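Local coordinates for Alpha/beta hydrolase (Legionella pneumophila subsp. pneumophila str. Philadelphia 1, PDB 4EZI), which is of unknown function but has the alpha/beta hydrolase fold and may act as a lipase, possibly on triacylglycerols, at residues A[18-23]-A[38-43]; A[107-112]-A[365-370]; A[11-16]-A[42-47]. All coordinates share one frame; numbering follows the deposited sequence.

Interaction 1: residues A[18-23]-A[38-43]; sequences SRETAE and HYDLQL
Ser18 and Asp40 bring the two backbones closest, their CA atoms 4.4 Å apart, where the start of helix 19-27 passes the loop leading into strand 41-51. The case illustrates N-terminal helix capping at the edge of an alpha/beta hydrolase sheet, by a carboxylate some twenty residues further on. Ser18 holds the N-cap position, and the next amide, Arg19 N, gives its hydrogen to Asp40 OD1 at 2.8 Å. The bond is nearly straight (169°) and meets OD1 almost in line with its C-O bond. Asp40 reaches it because CG stands beside its own backbone N, chi1 -51°, swinging the carboxylate to the helix. The helix end would probably stabilise the negative charge there. Arg19, in the conformer described, crosses Asp40 at about a right angle, and one face of its guanidinium, near the rim, lies over the His38-Tyr39 peptide. His38 O is 3.0 Å from Arg19 NH1, at too poor an angle for a hydrogen bond. Close by, the Leu41 backbone bonds to Phe17, and Tyr39 O accepts from Asn107 ND2. Glu20 OE1 stands 4.3 Å from Asp40 OD1, two like charges joined by one water that donates to both, to Asp40 OD1 at 2.8 Å.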
loop_
_atom_site.group_PDB
_atom_site.type_symbol
_atom_site.label_atom_id
_atom_site.label_comp_id
_atom_site.label_asym_id
_atom_site.label_seq_id
_atom_site.Cartn_x
_atom_site.Cartn_y
_atom_site.Cartn_z
ATOM N N SER A 18 13.994 11.326 -15.787
ATOM C CA SER A 18 13.979 11.309 -17.233
ATOM C C SER A 18 13.458 10.013 -17.833
ATOM O O SER A 18 13.479 8.957 -17.222
ATOM C CB SER A 18 15.388 11.562 -17.771
ATOM O OG SER A 18 16.156 10.381 -17.638
ATOM N N ARG A 19 13.040 10.122 -19.088
ATOM C CA ARG A 19 12.672 8.984 -19.938
ATOM C C ARG A 19 13.740 7.922 -19.928
ATOM O O ARG A 19 13.478 6.733 -19.880
ATOM C CB ARG A 19 12.519 9.458 -21.393
ATOM C CG ARG A 19 11.327 10.378 -21.622
ATOM C CD ARG A 19 11.401 11.094 -22.939
ATOM N NE ARG A 19 10.993 10.183 -23.995
ATOM C CZ ARG A 19 10.133 10.507 -24.951
ATOM N NH1 ARG A 19 9.624 11.731 -24.983
ATOM N NH2 ARG A 19 9.799 9.618 -25.878
ATOM N N GLU A 20 14.970 8.383 -20.028
ATOM C CA GLU A 20 16.104 7.465 -20.140
ATOM C C GLU A 20 16.324 6.670 -18.853
ATOM O O GLU A 20 16.524 5.448 -18.878
ATOM C CB GLU A 20 17.380 8.239 -20.489
ATOM C CG GLU A 20 17.431 8.822 -21.903
ATOM C CD GLU A 20 16.623 10.095 -22.137
ATOM O OE1 GLU A 20 16.198 10.794 -21.178
ATOM O OE2 GLU A 20 16.409 10.413 -23.338
ATOM N N THR A 21 16.229 7.347 -17.716
ATOM C CA THR A 21 16.329 6.685 -16.396
ATOM C C THR A 21 15.163 5.699 -16.200
ATOM O O THR A 21 15.356 4.569 -15.730
ATOM C CB THR A 21 16.365 7.731 -15.277
ATOM O OG1 THR A 21 17.415 8.668 -15.546
ATOM C CG2 THR A 21 16.577 7.100 -13.931
ATOM N N ALA A 22 13.973 6.098 -16.642
ATOM C CA ALA A 22 12.795 5.257 -16.571
ATOM C C ALA A 22 12.962 3.998 -17.399
ATOM O O ALA A 22 12.621 2.900 -16.951
ATOM C CB ALA A 22 11.533 6.045 -17.012
ATOM N N GLU A 23 13.475 4.143 -18.625
ATOM C CA GLU A 23 13.675 3.001 -19.520
ATOM C C GLU A 23 14.619 1.977 -18.904
ATOM O O GLU A 23 14.373 0.777 -18.959
ATOM C CB GLU A 23 14.209 3.469 -20.873
ATOM C CG GLU A 23 14.333 2.344 -21.892
ATOM C CD GLU A 23 14.398 2.850 -23.323
ATOM O OE1 GLU A 23 14.203 4.069 -23.543
ATOM O OE2 GLU A 23 14.629 2.023 -24.231
ATOM N N HIS A 38 7.138 7.759 -22.721
ATOM C CA HIS A 38 6.720 8.944 -23.476
ATOM C C HIS A 38 7.074 10.278 -22.821
ATOM O O HIS A 38 7.021 11.293 -23.506
ATOM C CB HIS A 38 5.196 8.921 -23.707
ATOM C CG HIS A 38 4.693 7.691 -24.381
ATOM N ND1 HIS A 38 4.821 7.487 -25.743
ATOM C CD2 HIS A 38 4.037 6.608 -23.893
ATOM C CE1 HIS A 38 4.267 6.327 -26.054
ATOM N NE2 HIS A 38 3.782 5.780 -24.952
ATOM N N TYR A 39 7.412 10.285 -21.520
ATOM C CA TYR A 39 7.555 11.526 -20.740
ATOM C C TYR A 39 8.748 11.529 -19.836
ATOM O O TYR A 39 9.188 10.463 -19.396
ATOM C CB TYR A 39 6.325 11.709 -19.840
ATOM C CG TYR A 39 5.060 11.858 -20.637
ATOM C CD1 TYR A 39 4.824 13.021 -21.340
ATOM C CD2 TYR A 39 4.122 10.849 -20.703
ATOM C CE1 TYR A 39 3.688 13.168 -22.086
ATOM C CE2 TYR A 39 2.959 10.982 -21.452
ATOM C CZ TYR A 39 2.741 12.155 -22.130
ATOM O OH TYR A 39 1.597 12.290 -22.894
ATOM N N ASP A 40 9.249 12.742 -19.586
ATOM C CA ASP A 40 10.074 13.028 -18.418
ATOM C C ASP A 40 9.134 13.512 -17.298
ATOM O O ASP A 40 8.082 14.088 -17.587
ATOM C CB ASP A 40 11.118 14.109 -18.749
ATOM C CG ASP A 40 11.899 13.798 -19.985
ATOM O OD1 ASP A 40 12.529 12.751 -20.030
ATOM O OD2 ASP A 40 11.892 14.620 -20.939
ATOM N N LEU A 41 9.518 13.308 -16.036
ATOM C CA LEU A 41 8.699 13.777 -14.898
ATOM C C LEU A 41 9.434 14.836 -14.099
ATOM O O LEU A 41 10.665 14.781 -13.977
ATOM C CB LEU A 41 8.348 12.629 -13.932
ATOM C CG LEU A 41 7.926 11.301 -14.546
ATOM C CD1 LEU A 41 7.674 10.267 -13.454
ATOM C CD2 LEU A 41 6.685 11.502 -15.429
ATOM N N GLN A 42 8.682 15.773 -13.511
ATOM C CA GLN A 42 9.169 16.637 -12.438
ATOM C C GLN A 42 8.687 16.051 -11.106
ATOM O O GLN A 42 7.507 15.697 -10.957
ATOM C CB GLN A 42 8.643 18.057 -12.608
ATOM C CG GLN A 42 8.924 19.013 -11.410
ATOM C CD GLN A 42 10.380 19.372 -11.191
ATOM O OE1 GLN A 42 11.044 19.842 -12.105
ATOM N NE2 GLN A 42 10.878 19.186 -9.949
ATOM N N LEU A 43 9.602 15.971 -10.141
ATOM C CA LEU A 43 9.333 15.383 -8.845
ATOM C C LEU A 43 9.280 16.427 -7.739
ATOM O O LEU A 43 10.111 17.341 -7.711
ATOM C CB LEU A 43 10.449 14.384 -8.484
ATOM C CG LEU A 43 10.791 13.275 -9.451
ATOM C CD1 LEU A 43 11.846 12.333 -8.851
ATOM C CD2 LEU A 43 9.587 12.503 -9.773
HETATM O O HOH W 1 14.899 13.136 -21.464
#

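Interaction 2: residues A[107-112]-A[365-370]; sequences NSAGYM and FFKQFE
Phe366 meets Tyr111 first: its CB lies 3.7 Å from Tyr111 OH, while the phenyl ring turns off toward the central sheet. The contact shows how the C-terminal helix of an alpha/beta hydrolase fold can be tied by a few polar atoms to a loop, here the one between helix 99-108 and strand 112-116. Gly110, with positive phi, is where the chain leaves helical geometry. Next comes Lys367, whose chain bends at chi2 (-77°) and runs past the tyrosine hydroxyl. Its NZ donates to Ala109 O at 2.9 Å, in the carbonyl plane and on a lone pair, and CE packs 3.7 Å from Ala109 CB. That methyl group covers one face of the Tyr111 ring near the rim. One water links Ser108 O to Lys367 NZ; another sits between Ala109 O and Glu370 OE2. Glu370 is extended, and its OE1 takes two donors. Tyr111 OH gives a 2.7 Å bond to Glu370 OE1 from well above the carboxylate plane; Lys367 NZ forms a 2.8 Å salt bridge with the same OE1 from the syn side. Two such donors would probably keep the carboxylate ionised. Behind this polar group, Tyr111 stacks on Tyr164, and Phe366, whose ring also meets Tyr164, touches Ile77, Ala193 and Ala195, so helix 355-370 packs against strands 74-80, 162-168 and 193-197.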
loop_
_atom_site.group_PDB
_atom_site.type_symbol
_atom_site.label_atom_id
_atom_site.label_comp_id
_atom_site.label_asym_id
_atom_site.label_seq_id
_atom_site.Cartn_x
_atom_site.Cartn_y
_atom_site.Cartn_z
ATOM N N ASN A 107 6.261 7.949 -16.460
ATOM C CA ASN A 107 6.967 8.102 -17.734
ATOM C C ASN A 107 6.291 7.385 -18.879
ATOM O O ASN A 107 6.322 7.887 -19.999
ATOM C CB ASN A 107 8.424 7.667 -17.656
ATOM C CG ASN A 107 9.187 8.351 -16.557
ATOM O OD1 ASN A 107 9.103 7.939 -15.415
ATOM N ND2 ASN A 107 9.977 9.368 -16.908
ATOM N N SER A 108 5.706 6.216 -18.626
ATOM C CA SER A 108 4.994 5.468 -19.652
ATOM C C SER A 108 3.516 5.852 -19.697
ATOM O O SER A 108 3.051 6.399 -20.709
ATOM C CB SER A 108 5.163 3.948 -19.473
ATOM O OG SER A 108 4.409 3.261 -20.445
ATOM N N ALA A 109 2.768 5.584 -18.622
ATOM C CA ALA A 109 1.309 5.753 -18.715
ATOM C C ALA A 109 0.883 7.209 -18.790
ATOM O O ALA A 109 -0.217 7.495 -19.242
ATOM C CB ALA A 109 0.602 5.028 -17.544
ATOM N N GLY A 110 1.735 8.126 -18.351
ATOM C CA GLY A 110 1.446 9.552 -18.408
ATOM C C GLY A 110 0.549 10.108 -17.312
ATOM O O GLY A 110 -0.029 11.166 -17.480
ATOM N N TYR A 111 0.477 9.418 -16.175
ATOM C CA TYR A 111 -0.336 9.863 -15.068
ATOM C C TYR A 111 0.493 10.669 -14.086
ATOM O O TYR A 111 1.686 10.407 -13.876
ATOM C CB TYR A 111 -0.960 8.668 -14.328
ATOM C CG TYR A 111 -1.783 7.708 -15.185
ATOM C CD1 TYR A 111 -2.520 8.147 -16.275
ATOM C CD2 TYR A 111 -1.821 6.364 -14.884
ATOM C CE1 TYR A 111 -3.283 7.263 -17.032
ATOM C CE2 TYR A 111 -2.560 5.481 -15.618
ATOM C CZ TYR A 111 -3.287 5.922 -16.707
ATOM O OH TYR A 111 -4.035 5.017 -17.436
HETATM N N MSE A 112 -0.145 11.660 -13.466
HETATM C CA MSE A 112 0.405 12.287 -12.283
HETATM C C MSE A 112 0.397 11.269 -11.162
HETATM O O MSE A 112 -0.673 10.781 -10.797
HETATM C CB MSE A 112 -0.373 13.545 -11.918
HETATM C CG MSE A 112 0.190 14.203 -10.640
HETATM SE SE MSE A 112 -0.615 15.921 -10.259
HETATM C CE MSE A 112 -1.522 15.498 -8.646
ATOM N N PHE A 365 -5.158 -2.337 -16.737
ATOM C CA PHE A 365 -6.509 -2.118 -16.248
ATOM C C PHE A 365 -6.877 -0.638 -16.268
ATOM O O PHE A 365 -7.955 -0.263 -16.740
ATOM C CB PHE A 365 -6.635 -2.682 -14.840
ATOM C CG PHE A 365 -8.034 -2.751 -14.300
ATOM C CD1 PHE A 365 -8.980 -3.589 -14.866
ATOM C CD2 PHE A 365 -8.402 -1.996 -13.200
ATOM C CE1 PHE A 365 -10.257 -3.690 -14.328
ATOM C CE2 PHE A 365 -9.672 -2.068 -12.670
ATOM C CZ PHE A 365 -10.598 -2.936 -13.231
ATOM N N PHE A 366 -5.973 0.208 -15.804
ATOM C CA PHE A 366 -6.231 1.634 -15.801
ATOM C C PHE A 366 -6.362 2.191 -17.211
ATOM O O PHE A 366 -7.250 3.007 -17.493
ATOM C CB PHE A 366 -5.150 2.381 -15.019
ATOM C CG PHE A 366 -5.124 2.025 -13.553
ATOM C CD1 PHE A 366 -6.231 1.440 -12.929
ATOM C CD2 PHE A 366 -3.976 2.232 -12.806
ATOM C CE1 PHE A 366 -6.199 1.125 -11.603
ATOM C CE2 PHE A 366 -3.945 1.914 -11.447
ATOM C CZ PHE A 366 -5.055 1.359 -10.846
ATOM N N LYS A 367 -5.541 1.705 -18.120
ATOM C CA LYS A 367 -5.640 2.139 -19.515
ATOM C C LYS A 367 -7.008 1.790 -20.121
ATOM O O LYS A 367 -7.576 2.582 -20.885
ATOM C CB LYS A 367 -4.509 1.546 -20.338
ATOM C CG LYS A 367 -3.145 2.190 -20.069
ATOM C CD LYS A 367 -3.046 3.551 -20.756
ATOM C CE LYS A 367 -1.922 4.388 -20.190
ATOM N NZ LYS A 367 -1.970 5.780 -20.746
ATOM N N GLN A 368 -7.552 0.626 -19.757
ATOM C CA GLN A 368 -8.865 0.216 -20.222
ATOM C C GLN A 368 -9.911 1.240 -19.828
ATOM O O GLN A 368 -10.768 1.590 -20.637
ATOM C CB GLN A 368 -9.222 -1.160 -19.670
ATOM C CG GLN A 368 -10.584 -1.660 -20.105
ATOM C CD GLN A 368 -10.913 -3.040 -19.573
ATOM O OE1 GLN A 368 -10.024 -3.822 -19.224
ATOM N NE2 GLN A 368 -12.208 -3.348 -19.526
ATOM N N PHE A 369 -9.847 1.728 -18.599
ATOM C CA PHE A 369 -10.814 2.687 -18.106
ATOM C C PHE A 369 -10.484 4.130 -18.442
ATOM O O PHE A 369 -11.382 4.974 -18.451
ATOM C CB PHE A 369 -11.168 2.396 -16.637
ATOM C CG PHE A 369 -11.913 1.121 -16.523
ATOM C CD1 PHE A 369 -13.239 1.080 -16.932
ATOM C CD2 PHE A 369 -11.273 -0.076 -16.202
ATOM C CE1 PHE A 369 -13.918 -0.109 -16.964
ATOM C CE2 PHE A 369 -11.966 -1.271 -16.215
ATOM C CZ PHE A 369 -13.294 -1.275 -16.599
ATOM N N GLU A 370 -9.234 4.404 -18.786
ATOM C CA GLU A 370 -8.853 5.708 -19.325
ATOM C C GLU A 370 -9.559 5.973 -20.656
ATOM O O GLU A 370 -9.989 7.092 -20.915
ATOM C CB GLU A 370 -7.334 5.739 -19.536
ATOM C CG GLU A 370 -6.818 7.071 -20.080
ATOM C CD GLU A 370 -5.271 7.173 -20.104
ATOM O OE1 GLU A 370 -4.579 6.170 -19.872
ATOM O OE2 GLU A 370 -4.759 8.273 -20.344
HETATM O O HOH W 2 0.712 6.772 -22.311
HETATM O O HOH W 3 -2.255 9.203 -19.973
#

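Interaction 3: residues A[11-16]-A[42-47]; sequences YIALGE and QLYKIN
Tyr11 and Tyr44 are brought together by opposite first torsions: Tyr11 has CG between its backbone N and carbonyl carbon (chi1 71°), whereas Tyr44 has CG beside its N (chi1 -69°). In the Tyr11 conformer described, the two side chains run side by side in the same direction, with CD2 of Tyr11 3.5 Å from CD1 of Tyr44. The rings are steeply inclined, planes 80° apart, and their centroids are 5.3 Å from each other. Ala13 CB adds to the same patch, 3.7 Å from Tyr44 CE1, and Leu151 of helix 134-154 touches both tyrosines.

The backbones beneath are antiparallel. Ile12 and Lys45 exchange a pair of hydrogen bonds, Ile12 N to Lys45 O and Lys45 N to Ile12 O, both 2.9 Å. Further along the regular alternation breaks: Leu14 N reaches Leu43 O at 2.9 Å, yet Leu43 N returns to Gly15 O at 3.0 Å. Two residues thus face one, a beta bulge, and the positive phi of Gly15 is part of it. Ala13 and Glu16, three apart, consequently project on the same face as their cross-strand partners Tyr44 and Gln42. Leu43 O also takes the side-chain NE2 of Gln42, from the face of its plane opposite Leu14 N. Leu14 CD1 lies 3.9 Å from Lys45 CB, and Lys45, on the face it shares with Ile12, makes a salt bridge through NZ with Asp123.

Strand 8-17 is an outermost strand, paired antiparallel with strand 41-51, where an alpha/beta hydrolase sheet would begin; it appears to be an addition to the canonical eight.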
loop_
_atom_site.group_PDB
_atom_site.type_symbol
_atom_site.label_atom_id
_atom_site.label_comp_id
_atom_site.label_asym_id
_atom_site.label_seq_id
_atom_site.Cartn_x
_atom_site.Cartn_y
_atom_site.Cartn_z
ATOM N N TYR A 11 6.552 21.959 0.407
ATOM C CA TYR A 11 7.080 21.091 -0.592
ATOM C C TYR A 11 8.445 21.493 -1.029
ATOM O O TYR A 11 8.889 22.638 -0.812
ATOM C CB TYR A 11 6.164 20.985 -1.811
ATOM C CG TYR A 11 6.056 22.199 -2.732
ATOM C CD1 TYR A 11 5.096 23.172 -2.509
ATOM C CD2 TYR A 11 6.878 22.340 -3.839
ATOM C CE1 TYR A 11 4.966 24.260 -3.341
ATOM C CE2 TYR A 11 6.737 23.439 -4.707
ATOM C CZ TYR A 11 5.781 24.397 -4.441
ATOM O OH TYR A 11 5.612 25.492 -5.263
ATOM N N ILE A 12 9.110 20.528 -1.655
ATOM C CA ILE A 12 10.505 20.687 -2.110
ATOM C C ILE A 12 10.578 20.034 -3.504
ATOM O O ILE A 12 10.161 18.891 -3.673
ATOM C CB ILE A 12 11.481 19.934 -1.129
ATOM C CG1 ILE A 12 11.378 20.477 0.300
ATOM C CG2 ILE A 12 12.917 19.985 -1.616
ATOM C CD1 ILE A 12 11.635 21.947 0.428
ATOM N N ALA A 13 11.123 20.746 -4.485
ATOM C CA ALA A 13 11.406 20.181 -5.790
ATOM C C ALA A 13 12.628 19.269 -5.700
ATOM O O ALA A 13 13.654 19.646 -5.126
ATOM C CB ALA A 13 11.661 21.299 -6.792
ATOM N N LEU A 14 12.508 18.067 -6.263
ATOM C CA LEU A 14 13.561 17.059 -6.224
ATOM C C LEU A 14 14.220 16.825 -7.571
ATOM O O LEU A 14 14.950 15.853 -7.740
ATOM C CB LEU A 14 13.024 15.712 -5.726
ATOM C CG LEU A 14 12.512 15.646 -4.308
ATOM C CD1 LEU A 14 12.035 14.210 -4.014
ATOM C CD2 LEU A 14 13.529 16.059 -3.299
ATOM N N GLY A 15 13.982 17.691 -8.528
ATOM C CA GLY A 15 14.571 17.528 -9.833
ATOM C C GLY A 15 13.699 16.656 -10.712
ATOM O O GLY A 15 12.539 16.353 -10.402
ATOM N N GLU A 16 14.274 16.266 -11.842
ATOM C CA GLU A 16 13.563 15.489 -12.832
ATOM C C GLU A 16 13.855 13.991 -12.759
ATOM O O GLU A 16 14.816 13.547 -12.097
ATOM C CB GLU A 16 13.832 16.027 -14.216
ATOM C CG GLU A 16 13.324 17.472 -14.330
ATOM C CD GLU A 16 13.326 17.993 -15.749
ATOM O OE1 GLU A 16 13.861 17.301 -16.669
ATOM O OE2 GLU A 16 12.816 19.125 -15.951
ATOM N N GLN A 42 8.682 15.773 -13.511
ATOM C CA GLN A 42 9.169 16.637 -12.438
ATOM C C GLN A 42 8.687 16.051 -11.106
ATOM O O GLN A 42 7.507 15.697 -10.957
ATOM C CB GLN A 42 8.643 18.057 -12.608
ATOM C CG GLN A 42 8.924 19.013 -11.410
ATOM C CD GLN A 42 10.380 19.372 -11.191
ATOM O OE1 GLN A 42 11.044 19.842 -12.105
ATOM N NE2 GLN A 42 10.878 19.186 -9.949
ATOM N N LEU A 43 9.602 15.971 -10.141
ATOM C CA LEU A 43 9.333 15.383 -8.845
ATOM C C LEU A 43 9.280 16.427 -7.739
ATOM O O LEU A 43 10.111 17.341 -7.711
ATOM C CB LEU A 43 10.449 14.384 -8.484
ATOM C CG LEU A 43 10.791 13.275 -9.451
ATOM C CD1 LEU A 43 11.846 12.333 -8.851
ATOM C CD2 LEU A 43 9.587 12.503 -9.773
ATOM N N TYR A 44 8.355 16.203 -6.800
ATOM C CA TYR A 44 8.220 17.000 -5.591
ATOM C C TYR A 44 8.033 16.078 -4.407
ATOM O O TYR A 44 7.258 15.110 -4.479
ATOM C CB TYR A 44 7.006 17.914 -5.668
ATOM C CG TYR A 44 7.146 19.023 -6.685
ATOM C CD1 TYR A 44 7.833 20.184 -6.373
ATOM C CD2 TYR A 44 6.592 18.910 -7.943
ATOM C CE1 TYR A 44 7.963 21.221 -7.286
ATOM C CE2 TYR A 44 6.746 19.941 -8.888
ATOM C CZ TYR A 44 7.448 21.076 -8.539
ATOM O OH TYR A 44 7.587 22.096 -9.460
ATOM N N LYS A 45 8.706 16.388 -3.301
ATOM C CA LYS A 45 8.360 15.807 -2.003
ATOM C C LYS A 45 7.471 16.800 -1.275
ATOM O O LYS A 45 7.818 17.998 -1.189
ATOM C CB LYS A 45 9.629 15.514 -1.173
ATOM C CG LYS A 45 9.348 15.142 0.278
ATOM C CD LYS A 45 10.588 14.535 0.966
ATOM C CE LYS A 45 11.612 15.531 1.315
ATOM N NZ LYS A 45 11.047 16.329 2.377
ATOM N N ILE A 46 6.333 16.319 -0.781
ATOM C CA ILE A 46 5.406 17.183 -0.086
ATOM C C ILE A 46 5.210 16.728 1.353
ATOM O O ILE A 46 5.388 15.566 1.690
ATOM C CB ILE A 46 4.037 17.299 -0.824
ATOM C CG1 ILE A 46 3.165 16.033 -0.698
ATOM C CG2 ILE A 46 4.221 17.647 -2.305
ATOM C CD1 ILE A 46 1.753 16.223 -1.336
ATOM N N ASN A 47 4.798 17.691 2.171
ATOM C CA ASN A 47 4.340 17.457 3.521
ATOM C C ASN A 47 2.917 17.967 3.652
ATOM O O ASN A 47 2.573 19.025 3.078
ATOM C CB ASN A 47 5.259 18.121 4.532
ATOM C CG ASN A 47 6.699 17.766 4.309
ATOM O OD1 ASN A 47 7.430 18.469 3.602
ATOM N ND2 ASN A 47 7.128 16.663 4.907
#

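Overall arrangement
The three contacts run from an edge of the sheet toward the C-terminal helix. Interactions 1 and 3, with centres about 14 Å apart, share Gln42 and Leu43 of strand 41-51, and strand 8-17 runs straight on into helix 19-27. Interactions 1 and 2, centres about 15 Å apart, meet at Asn107: its ND2 and O probably bond to Tyr39 O and His38 N, both at 2.8 Å. Interactions 2 and 3 do not touch, nearest atoms being about 7 Å apart. Interaction 2 comes nearest to function, since Phe366 lies near, without touching, the probable nucleophile elbow around Ser169, which with His351 and Asp318 resembles a catalytic triad.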